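Local coordinates for EDD domain protein, DegV family (Ruminococcus gnavus, PDB 3JR7) that is of uncertain cellular role but, as a DegV-family protein, probably binds lipid, most likely a fatty acid, at residues Ile248-His253 with Ser275-Asp280; Thr144-Lys149 with Glu165-Tyr170; Ala96-Val101 with Met158-Val163. All blocks are in the same frame, centred on the assembly; numbering follows the deposited sequence.

Contact 1. Residues Ile248-His253 with Ser275-Asp280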
loop_
_atom_site.group_PDB
_atom_site.type_symbol
_atom_site.label_atom_id
_atom_site.label_comp_id
_atom_site.label_asym_id
_atom_site.label_seq_id
_atom_site.Cartn_x
_atom_site.Cartn_y
_atom_site.Cartn_z
ATOM N N ILE A 248 -12.094 6.566 5.873
ATOM C CA ILE A 248 -12.398 5.285 5.292
ATOM C C ILE A 248 -11.345 4.318 5.844
ATOM O O ILE A 248 -10.151 4.640 5.913
ATOM C CB ILE A 248 -12.358 5.357 3.753
ATOM C CG1 ILE A 248 -13.381 6.394 3.248
ATOM C CG2 ILE A 248 -12.577 3.989 3.146
ATOM C CD1 ILE A 248 -13.552 6.430 1.679
ATOM N N LEU A 249 -11.791 3.145 6.290
ATOM C CA LEU A 249 -10.880 2.144 6.773
ATOM C C LEU A 249 -10.710 1.074 5.699
ATOM O O LEU A 249 -11.665 0.641 5.080
ATOM C CB LEU A 249 -11.386 1.545 8.091
ATOM C CG LEU A 249 -10.414 0.533 8.689
ATOM C CD1 LEU A 249 -10.215 0.776 10.217
ATOM C CD2 LEU A 249 -10.917 -0.852 8.362
ATOM N N ALA A 250 -9.481 0.657 5.476
ATOM C CA ALA A 250 -9.180 -0.327 4.465
ATOM C C ALA A 250 -8.488 -1.504 5.070
ATOM O O ALA A 250 -7.631 -1.369 5.965
ATOM C CB ALA A 250 -8.325 0.280 3.305
ATOM N N ILE A 251 -8.852 -2.677 4.564
ATOM C CA ILE A 251 -8.240 -3.937 4.968
ATOM C C ILE A 251 -7.807 -4.740 3.738
ATOM O O ILE A 251 -8.604 -5.000 2.856
ATOM C CB ILE A 251 -9.200 -4.794 5.811
ATOM C CG1 ILE A 251 -9.624 -4.057 7.072
ATOM C CG2 ILE A 251 -8.559 -6.122 6.210
ATOM C CD1 ILE A 251 -10.914 -4.572 7.654
ATOM N N ALA A 252 -6.544 -5.120 3.666
ATOM C CA ALA A 252 -6.103 -6.032 2.645
ATOM C C ALA A 252 -5.738 -7.338 3.306
ATOM O O ALA A 252 -5.184 -7.352 4.416
ATOM C CB ALA A 252 -4.905 -5.467 1.879
ATOM N N HIS A 253 -6.051 -8.441 2.628
ATOM C CA HIS A 253 -5.761 -9.777 3.137
ATOM C C HIS A 253 -5.153 -10.603 2.035
ATOM O O HIS A 253 -5.432 -10.376 0.845
ATOM C CB HIS A 253 -7.034 -10.450 3.670
ATOM C CG HIS A 253 -7.941 -10.932 2.587
ATOM N ND1 HIS A 253 -8.888 -10.131 1.991
ATOM C CD2 HIS A 253 -8.003 -12.123 1.955
ATOM C CE1 HIS A 253 -9.521 -10.827 1.057
ATOM N NE2 HIS A 253 -8.994 -12.029 1.006
ATOM N N SER A 275 -16.756 4.601 6.258
ATOM C CA SER A 275 -17.000 3.368 5.559
ATOM C C SER A 275 -15.721 2.547 5.604
ATOM O O SER A 275 -14.651 3.039 6.013
ATOM C CB SER A 275 -17.393 3.625 4.084
ATOM O OG SER A 275 -16.347 4.269 3.369
ATOM N N SER A 276 -15.834 1.294 5.186
ATOM C CA SER A 276 -14.657 0.453 5.065
ATOM C C SER A 276 -14.769 -0.509 3.891
ATOM O O SER A 276 -15.862 -0.788 3.379
ATOM C CB SER A 276 -14.407 -0.322 6.369
ATOM O OG SER A 276 -15.422 -1.307 6.568
ATOM N N PHE A 277 -13.627 -1.031 3.479
ATOM C CA PHE A 277 -13.633 -2.028 2.498
ATOM C C PHE A 277 -12.487 -2.975 2.671
ATOM O O PHE A 277 -11.492 -2.653 3.338
ATOM C CB PHE A 277 -13.599 -1.380 1.116
ATOM C CG PHE A 277 -12.345 -0.625 0.827
ATOM C CD1 PHE A 277 -11.234 -1.276 0.302
ATOM C CD2 PHE A 277 -12.282 0.740 1.051
ATOM C CE1 PHE A 277 -10.067 -0.579 0.024
ATOM C CE2 PHE A 277 -11.090 1.465 0.730
ATOM C CZ PHE A 277 -10.004 0.790 0.242
ATOM N N ILE A 278 -12.636 -4.146 2.034
ATOM C CA ILE A 278 -11.666 -5.228 2.064
ATOM C C ILE A 278 -11.220 -5.555 0.654
ATOM O O ILE A 278 -12.059 -5.606 -0.267
ATOM C CB ILE A 278 -12.303 -6.509 2.698
ATOM C CG1 ILE A 278 -12.678 -6.273 4.176
ATOM C CG2 ILE A 278 -11.381 -7.670 2.583
ATOM C CD1 ILE A 278 -13.460 -7.453 4.824
ATOM N N VAL A 279 -9.931 -5.779 0.463
ATOM C CA VAL A 279 -9.373 -6.169 -0.842
ATOM C C VAL A 279 -8.376 -7.282 -0.712
ATOM O O VAL A 279 -7.750 -7.453 0.347
ATOM C CB VAL A 279 -8.622 -5.031 -1.566
ATOM C CG1 VAL A 279 -9.569 -4.069 -2.048
ATOM C CG2 VAL A 279 -7.513 -4.390 -0.641
ATOM N N ASP A 280 -8.208 -8.011 -1.813
ATOM C CA ASP A 280 -7.162 -9.001 -1.951
ATOM C C ASP A 280 -5.864 -8.292 -2.180
ATOM O O ASP A 280 -5.816 -7.295 -2.901
ATOM C CB ASP A 280 -7.418 -9.945 -3.125
ATOM C CG ASP A 280 -8.644 -10.821 -2.892
ATOM O OD1 ASP A 280 -8.537 -11.747 -2.093
ATOM O OD2 ASP A 280 -9.709 -10.509 -3.436
#

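Contact 2. Residues Thr144-Lys149 with Glu165-Tyr170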
loop_
_atom_site.group_PDB
_atom_site.type_symbol
_atom_site.label_atom_id
_atom_site.label_comp_id
_atom_site.label_asym_id
_atom_site.label_seq_id
_atom_site.Cartn_x
_atom_site.Cartn_y
_atom_site.Cartn_z
ATOM N N THR A 144 -3.817 2.877 -1.680
ATOM C CA THR A 144 -5.166 2.852 -2.190
ATOM C C THR A 144 -5.941 4.011 -1.593
ATOM O O THR A 144 -6.588 4.800 -2.314
ATOM C CB THR A 144 -5.883 1.541 -1.795
ATOM O OG1 THR A 144 -5.074 0.409 -2.155
ATOM C CG2 THR A 144 -7.229 1.463 -2.439
ATOM N N LEU A 145 -5.849 4.133 -0.281
ATOM C CA LEU A 145 -6.607 5.175 0.419
ATOM C C LEU A 145 -6.154 6.592 0.023
ATOM O O LEU A 145 -6.977 7.486 -0.136
ATOM C CB LEU A 145 -6.534 4.994 1.934
ATOM C CG LEU A 145 -7.452 3.939 2.531
ATOM C CD1 LEU A 145 -7.094 3.708 4.005
ATOM C CD2 LEU A 145 -8.910 4.298 2.352
ATOM N N ILE A 146 -4.861 6.766 -0.178
ATOM C CA ILE A 146 -4.306 8.041 -0.676
ATOM C C ILE A 146 -4.859 8.384 -2.092
ATOM O O ILE A 146 -5.328 9.491 -2.304
ATOM C CB ILE A 146 -2.756 8.015 -0.665
ATOM C CG1 ILE A 146 -2.235 7.915 0.794
ATOM C CG2 ILE A 146 -2.157 9.266 -1.324
ATOM C CD1 ILE A 146 -0.779 7.486 0.883
ATOM N N ALA A 147 -4.874 7.400 -2.996
ATOM C CA ALA A 147 -5.456 7.545 -4.324
ATOM C C ALA A 147 -6.926 7.986 -4.239
ATOM O O ALA A 147 -7.344 8.906 -4.985
ATOM C CB ALA A 147 -5.353 6.239 -5.145
ATOM N N LEU A 148 -7.697 7.342 -3.348
ATOM C CA LEU A 148 -9.109 7.726 -3.097
ATOM C C LEU A 148 -9.246 9.171 -2.607
ATOM O O LEU A 148 -10.156 9.924 -3.004
ATOM C CB LEU A 148 -9.792 6.750 -2.113
ATOM C CG LEU A 148 -10.111 5.358 -2.665
ATOM C CD1 LEU A 148 -10.580 4.376 -1.646
ATOM C CD2 LEU A 148 -11.178 5.468 -3.844
ATOM N N LYS A 149 -8.328 9.573 -1.749
ATOM C CA LYS A 149 -8.335 10.934 -1.249
ATOM C C LYS A 149 -8.049 11.966 -2.358
ATOM O O LYS A 149 -8.673 13.016 -2.395
ATOM C CB LYS A 149 -7.311 11.068 -0.094
ATOM C CG LYS A 149 -7.299 12.416 0.648
ATOM C CD LYS A 149 -8.695 12.809 1.216
ATOM C CE LYS A 149 -9.049 12.095 2.471
ATOM N NZ LYS A 149 -10.333 12.602 3.144
ATOM N N GLU A 165 -1.738 19.738 -0.890
ATOM C CA GLU A 165 -1.769 20.009 0.541
ATOM C C GLU A 165 -2.715 19.074 1.296
ATOM O O GLU A 165 -2.334 18.548 2.361
ATOM C CB GLU A 165 -2.101 21.479 0.820
ATOM C CG GLU A 165 -2.220 21.822 2.320
ATOM C CD GLU A 165 -2.444 23.320 2.608
ATOM O OE1 GLU A 165 -3.010 23.994 1.744
ATOM O OE2 GLU A 165 -2.114 23.795 3.714
ATOM N N SER A 166 -3.944 18.884 0.801
ATOM C CA SER A 166 -4.938 18.062 1.521
ATOM C C SER A 166 -4.500 16.614 1.622
ATOM O O SER A 166 -4.706 15.956 2.657
ATOM C CB SER A 166 -6.338 18.105 0.893
ATOM O OG SER A 166 -6.767 19.449 0.842
ATOM N N VAL A 167 -3.881 16.118 0.555
ATOM C CA VAL A 167 -3.451 14.737 0.528
ATOM C C VAL A 167 -2.219 14.518 1.391
ATOM O O VAL A 167 -2.135 13.513 2.070
ATOM C CB VAL A 167 -3.225 14.255 -0.908
ATOM C CG1 VAL A 167 -2.561 12.879 -0.909
ATOM C CG2 VAL A 167 -4.596 14.252 -1.679
ATOM N N GLU A 168 -1.253 15.439 1.354
ATOM C CA GLU A 168 -0.117 15.345 2.251
ATOM C C GLU A 168 -0.577 15.362 3.713
ATOM O O GLU A 168 0.000 14.639 4.529
ATOM C CB GLU A 168 0.980 16.396 1.962
ATOM C CG GLU A 168 1.700 16.204 0.612
ATOM C CD GLU A 168 2.741 15.024 0.559
ATOM O OE1 GLU A 168 2.919 14.343 1.644
ATOM O OE2 GLU A 168 3.395 14.828 -0.559
ATOM N N CYS A 169 -1.611 16.144 4.037
ATOM C CA CYS A 169 -2.184 16.137 5.390
ATOM C C CYS A 169 -2.771 14.747 5.698
ATOM O O CYS A 169 -2.498 14.156 6.739
ATOM C CB CYS A 169 -3.277 17.213 5.552
ATOM S SG CYS A 169 -4.226 17.076 7.133
ATOM N N TYR A 170 -3.576 14.243 4.785
ATOM C CA TYR A 170 -4.106 12.901 4.946
ATOM C C TYR A 170 -2.993 11.863 5.206
ATOM O O TYR A 170 -3.134 11.010 6.108
ATOM C CB TYR A 170 -4.981 12.485 3.746
ATOM C CG TYR A 170 -5.415 11.029 3.894
ATOM C CD1 TYR A 170 -6.217 10.642 4.964
ATOM C CD2 TYR A 170 -4.978 10.043 3.021
ATOM C CE1 TYR A 170 -6.570 9.314 5.160
ATOM C CE2 TYR A 170 -5.356 8.709 3.191
ATOM C CZ TYR A 170 -6.139 8.357 4.273
ATOM O OH TYR A 170 -6.487 7.047 4.498
#

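Contact 3. Residues Ala96-Val101 with Met158-Val163. With PO4 (phosphate ion), chain D.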
loop_
_atom_site.group_PDB
_atom_site.type_symbol
_atom_site.label_atom_id
_atom_site.label_comp_id
_atom_site.label_asym_id
_atom_site.label_seq_id
_atom_site.Cartn_x
_atom_site.Cartn_y
_atom_site.Cartn_z
ATOM N N ALA A 96 -4.007 14.375 -19.587
ATOM C CA ALA A 96 -4.447 14.888 -18.284
ATOM C C ALA A 96 -3.559 16.047 -17.890
ATOM O O ALA A 96 -2.323 15.958 -17.945
ATOM C CB ALA A 96 -4.427 13.795 -17.161
ATOM N N GLU A 97 -4.175 17.118 -17.442
ATOM C CA GLU A 97 -3.411 18.287 -17.018
ATOM C C GLU A 97 -2.661 18.028 -15.709
ATOM O O GLU A 97 -1.518 18.458 -15.546
ATOM C CB GLU A 97 -4.376 19.466 -16.800
ATOM C CG GLU A 97 -3.744 20.731 -16.272
ATOM C CD GLU A 97 -4.749 21.820 -16.060
ATOM O OE1 GLU A 97 -5.901 21.527 -15.639
ATOM O OE2 GLU A 97 -4.392 22.979 -16.303
ATOM N N ARG A 98 -3.309 17.343 -14.780
ATOM C CA ARG A 98 -2.752 17.175 -13.444
ATOM C C ARG A 98 -2.419 15.712 -13.202
ATOM O O ARG A 98 -3.269 14.841 -13.350
ATOM C CB ARG A 98 -3.751 17.683 -12.404
ATOM C CG ARG A 98 -4.204 19.120 -12.670
ATOM C CD ARG A 98 -5.164 19.672 -11.642
ATOM N NE ARG A 98 -6.447 19.020 -11.687
ATOM C CZ ARG A 98 -7.402 19.207 -12.626
ATOM N NH1 ARG A 98 -7.184 20.030 -13.677
ATOM N NH2 ARG A 98 -8.582 18.563 -12.520
ATOM N N ILE A 99 -1.174 15.445 -12.825
ATOM C CA ILE A 99 -0.704 14.098 -12.548
ATOM C C ILE A 99 -0.343 13.933 -11.070
ATOM O O ILE A 99 0.482 14.676 -10.527
ATOM C CB ILE A 99 0.519 13.750 -13.378
ATOM C CG1 ILE A 99 0.219 14.004 -14.872
ATOM C CG2 ILE A 99 0.944 12.264 -13.096
ATOM C CD1 ILE A 99 -0.859 13.062 -15.494
ATOM N N TYR A 100 -0.961 12.946 -10.428
ATOM C CA TYR A 100 -0.718 12.646 -9.009
ATOM C C TYR A 100 -0.152 11.252 -8.966
ATOM O O TYR A 100 -0.725 10.355 -9.544
ATOM C CB TYR A 100 -2.034 12.685 -8.220
ATOM C CG TYR A 100 -2.768 13.990 -8.288
ATOM C CD1 TYR A 100 -2.354 15.080 -7.524
ATOM C CD2 TYR A 100 -3.899 14.133 -9.085
ATOM C CE1 TYR A 100 -3.010 16.291 -7.597
ATOM C CE2 TYR A 100 -4.603 15.353 -9.138
ATOM C CZ TYR A 100 -4.136 16.427 -8.389
ATOM O OH TYR A 100 -4.790 17.616 -8.412
ATOM N N VAL A 101 0.968 11.050 -8.302
ATOM C CA VAL A 101 1.619 9.739 -8.251
ATOM C C VAL A 101 1.648 9.278 -6.792
ATOM O O VAL A 101 2.008 10.066 -5.890
ATOM C CB VAL A 101 3.046 9.809 -8.840
ATOM C CG1 VAL A 101 3.637 8.381 -9.084
ATOM C CG2 VAL A 101 3.065 10.628 -10.138
HETATM N N MSE A 158 -10.919 21.216 -5.776
HETATM C CA MSE A 158 -9.701 21.862 -5.330
HETATM C C MSE A 158 -8.793 22.210 -6.508
HETATM O O MSE A 158 -8.835 21.562 -7.551
HETATM C CB MSE A 158 -8.964 20.993 -4.321
HETATM C CG MSE A 158 -9.721 20.837 -3.069
HETATM SE SE MSE A 158 -8.698 19.997 -1.697
HETATM C CE MSE A 158 -8.522 21.426 -0.385
ATOM N N THR A 159 -7.969 23.235 -6.343
ATOM C CA THR A 159 -6.852 23.443 -7.266
ATOM C C THR A 159 -5.824 22.314 -7.099
ATOM O O THR A 159 -5.838 21.573 -6.104
ATOM C CB THR A 159 -6.140 24.756 -6.985
ATOM O OG1 THR A 159 -5.512 24.660 -5.697
ATOM C CG2 THR A 159 -7.177 25.933 -6.989
ATOM N N PHE A 160 -4.934 22.196 -8.062
ATOM C CA PHE A 160 -3.795 21.239 -7.957
ATOM C C PHE A 160 -3.043 21.351 -6.619
ATOM O O PHE A 160 -2.885 20.353 -5.900
ATOM C CB PHE A 160 -2.855 21.426 -9.136
ATOM C CG PHE A 160 -1.627 20.502 -9.130
ATOM C CD1 PHE A 160 -1.748 19.154 -9.395
ATOM C CD2 PHE A 160 -0.373 21.011 -8.895
ATOM C CE1 PHE A 160 -0.640 18.323 -9.395
ATOM C CE2 PHE A 160 0.756 20.195 -8.890
ATOM C CZ PHE A 160 0.615 18.825 -9.137
ATOM N N GLU A 161 -2.602 22.554 -6.260
ATOM C CA GLU A 161 -1.863 22.712 -5.005
ATOM C C GLU A 161 -2.705 22.433 -3.777
ATOM O O GLU A 161 -2.157 21.956 -2.804
ATOM C CB GLU A 161 -1.200 24.068 -4.899
ATOM C CG GLU A 161 -0.215 24.294 -6.046
ATOM C CD GLU A 161 1.141 23.685 -5.753
ATOM O OE1 GLU A 161 1.688 23.810 -4.605
ATOM O OE2 GLU A 161 1.695 23.094 -6.695
ATOM N N GLU A 162 -4.003 22.728 -3.818
ATOM C CA GLU A 162 -4.899 22.357 -2.720
ATOM C C GLU A 162 -5.033 20.834 -2.544
ATOM O O GLU A 162 -5.023 20.320 -1.415
ATOM C CB GLU A 162 -6.286 22.990 -2.838
ATOM C CG GLU A 162 -6.323 24.489 -2.471
ATOM C CD GLU A 162 -7.556 25.230 -2.989
ATOM O OE1 GLU A 162 -8.284 24.654 -3.817
ATOM O OE2 GLU A 162 -7.784 26.410 -2.581
ATOM N N VAL A 163 -5.128 20.121 -3.649
ATOM C CA VAL A 163 -5.162 18.668 -3.590
ATOM C C VAL A 163 -3.845 18.178 -2.962
ATOM O O VAL A 163 -3.857 17.321 -2.063
ATOM C CB VAL A 163 -5.353 18.026 -4.980
ATOM C CG1 VAL A 163 -5.225 16.456 -4.892
ATOM C CG2 VAL A 163 -6.688 18.463 -5.665
HETATM P P PO4 D . -4.853 24.485 -11.059
HETATM O O1 PO4 D . -4.571 23.663 -12.335
HETATM O O2 PO4 D . -5.461 23.566 -10.039
HETATM O O3 PO4 D . -3.575 25.008 -10.470
HETATM O O4 PO4 D . -5.726 25.707 -11.293
#

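Contact 1. Residues Ile248-His253 with Ser275-Asp280
Leu249, Ile251 and His253 meet Ser275, Phe277 and Val279 in a ladder of five backbone hydrogen bonds, a worked example of how two parallel strands share their peptides. Ile251 serves both ways: its N gives to Phe277 O at 2.9 Å and its O accepts from Val279 N at 2.8 Å. CA-H...O contacts fill in between the rungs, as where Ala252 CA lies 3.2 Å from Val279 O.

The apolar contacts divide between the two faces. On the face of Ala250 and Ala252, Phe277 has CG set between its backbone N and carbonyl carbon (chi1 65°), which swings the ring over the neighbouring strand. Ala250 CB then stands over a face of the Phe277 ring in a CH-pi contact, 4.0 Å from its centroid, while Ile248 CG2 meets the edge, 3.8 Å from Phe277 CE2. On the face of Ile251, Ile278 CG1 lies against Ile251 CB, and Ile278 CG2 meets the edge of the His253 ring, 3.6 Å from its ND1.

His253 and Asp280 run side by side, ring and carboxylate planes 60° apart; Asp280 OD1 is 3.1 Å from His253 NE2, at an angle too poor for a hydrogen bond.

Helix 257-270, the crossover of this beta-alpha-beta unit, covers Leu249, Ile251 and Ile278, and its Gln264 bonds Ser276 OG. Helix 141-155 packs on Ile248, Ala250 and Val279. Strand 248-253 pairs on its other side with 294-297, whereas 275-280 borders the sheet within the chain.

Contact 2. Residues Thr144-Lys149 with Glu165-Tyr170
Tyr170 reaches from one helix to the other and meets Leu145, Ile146 and Lys149 with different parts of its side chain. The short helical segments run roughly antiparallel, at 151°, with axes 9.9 Å apart, a gap that one long side chain can span. Tyr170 does so because its CG lies trans to the backbone N (chi1 175°), which carries the ring out across the interface.

Lys149 comes in over a face of that ring: its chain bends twice, at chi2 and chi3, and brings CE to 4.0 Å from Tyr170 CD1. At the rim the backbone of 144-149 takes over, Ile146 N lying near the ring plane 3.9 Å from Tyr170 CE2. The phenol end runs up against Leu145, with Tyr170 OH 3.3 Å from Leu145 CB and 3.4 Å from Leu145 CD1. Beside the ring, Val167 uses both methyls. Its CG1 meets Ile146 CG2 at 3.7 Å, the two side chains crossing at about a right angle, and its CG2 touches Lys149 CG.

The same helix carries Cys169, seen in an interchain disulfide of this protein.

Chemically, the interface is largely hydrocarbon even where its residues carry polar ends. Lys149 lends its methylenes and sends NZ on to Gln152, and Tyr170 OH, buried against leucine carbons, is satisfied by Gln174 from the following loop.

Contact 3. Residues Ala96-Val101 with Met158-Val163
A capping box opens helix 160-173, and the first turn it sets in place brings Phe160 and Val163 against Arg98 and Tyr100 of strand 98-103, in the parallel part of the sheet formed with strands 22-27 and 130-135. In the box, Thr159 N gives to Glu162 OE1 at 2.9 Å, and Glu162 N returns a bond to Thr159 OG1 at 3.1 Å, so that each residue satisfies the other's amide.

A chi1 of 179° turns Phe160 CG beside its own carbonyl carbon, away from its N, and lays the ring alongside the strand. It slides past Tyr100 in the opposite direction: the ring planes are only 30° apart, yet the centroids lie 5.4 Å from each other and the faces barely overlap. The touch is therefore local, Tyr100 CE1 meeting Phe160 CE1 at 3.6 Å. Ile99 O approaches the Phe160 ring in its plane, 4.0 Å from Phe160 CE1. Val163 crosses Tyr100 at about a right angle, its CG2 lying 3.4 Å from Tyr100 OH. Arg98 contributes its aliphatic part, with CD 3.8 Å from Phe160 CB.

Replacing Tyr100 by an alanine would probably open a gap between Phe160 and Val163 and deprive Glu154 of the hydroxyl bonded to it.

The contact joins greasy packing to a charged margin. The Glu154 OE2 that is bonded to Tyr100 OH also takes Arg98 NE in a salt bridge. Arg98 NH1 bridges to Asp19, with a weak, bent bond to Glu97 OE1 as well; these acids are likely to offset its buried charge. A phosphate ion, probably from the crystallisation liquor, is bonded to Gln130 and faces Phe160 N at a modelled distance too short to take literally. Its place at the helix start is consistent with the positive end of a helix dipole attracting an anion.

How the contacts relate
Taken together, the three contacts show how chemistry follows place. Contact 1 is strand on strand, held by peptide hydrogen bonds and only partly buried, consistent with 275-280 bordering its sheet within the chain. Contacts 2 and 3 have buried interfaces built on side chains, one helix against helix and the other helix against strand, and both use helix 160-173. The centre of contact 3 lies farthest from that of the chain, about 21 Å, and its margin is the most charged. Helix 141-155 links the set: Leu145 of contact 2 also packs on Ala250, Thr144 and Leu148 touch Phe277 of contact 1, and Val150 touches Tyr100 and Val163 of contact 3. Contacts 1 and 3 stay about 15 Å apart at their nearest atoms.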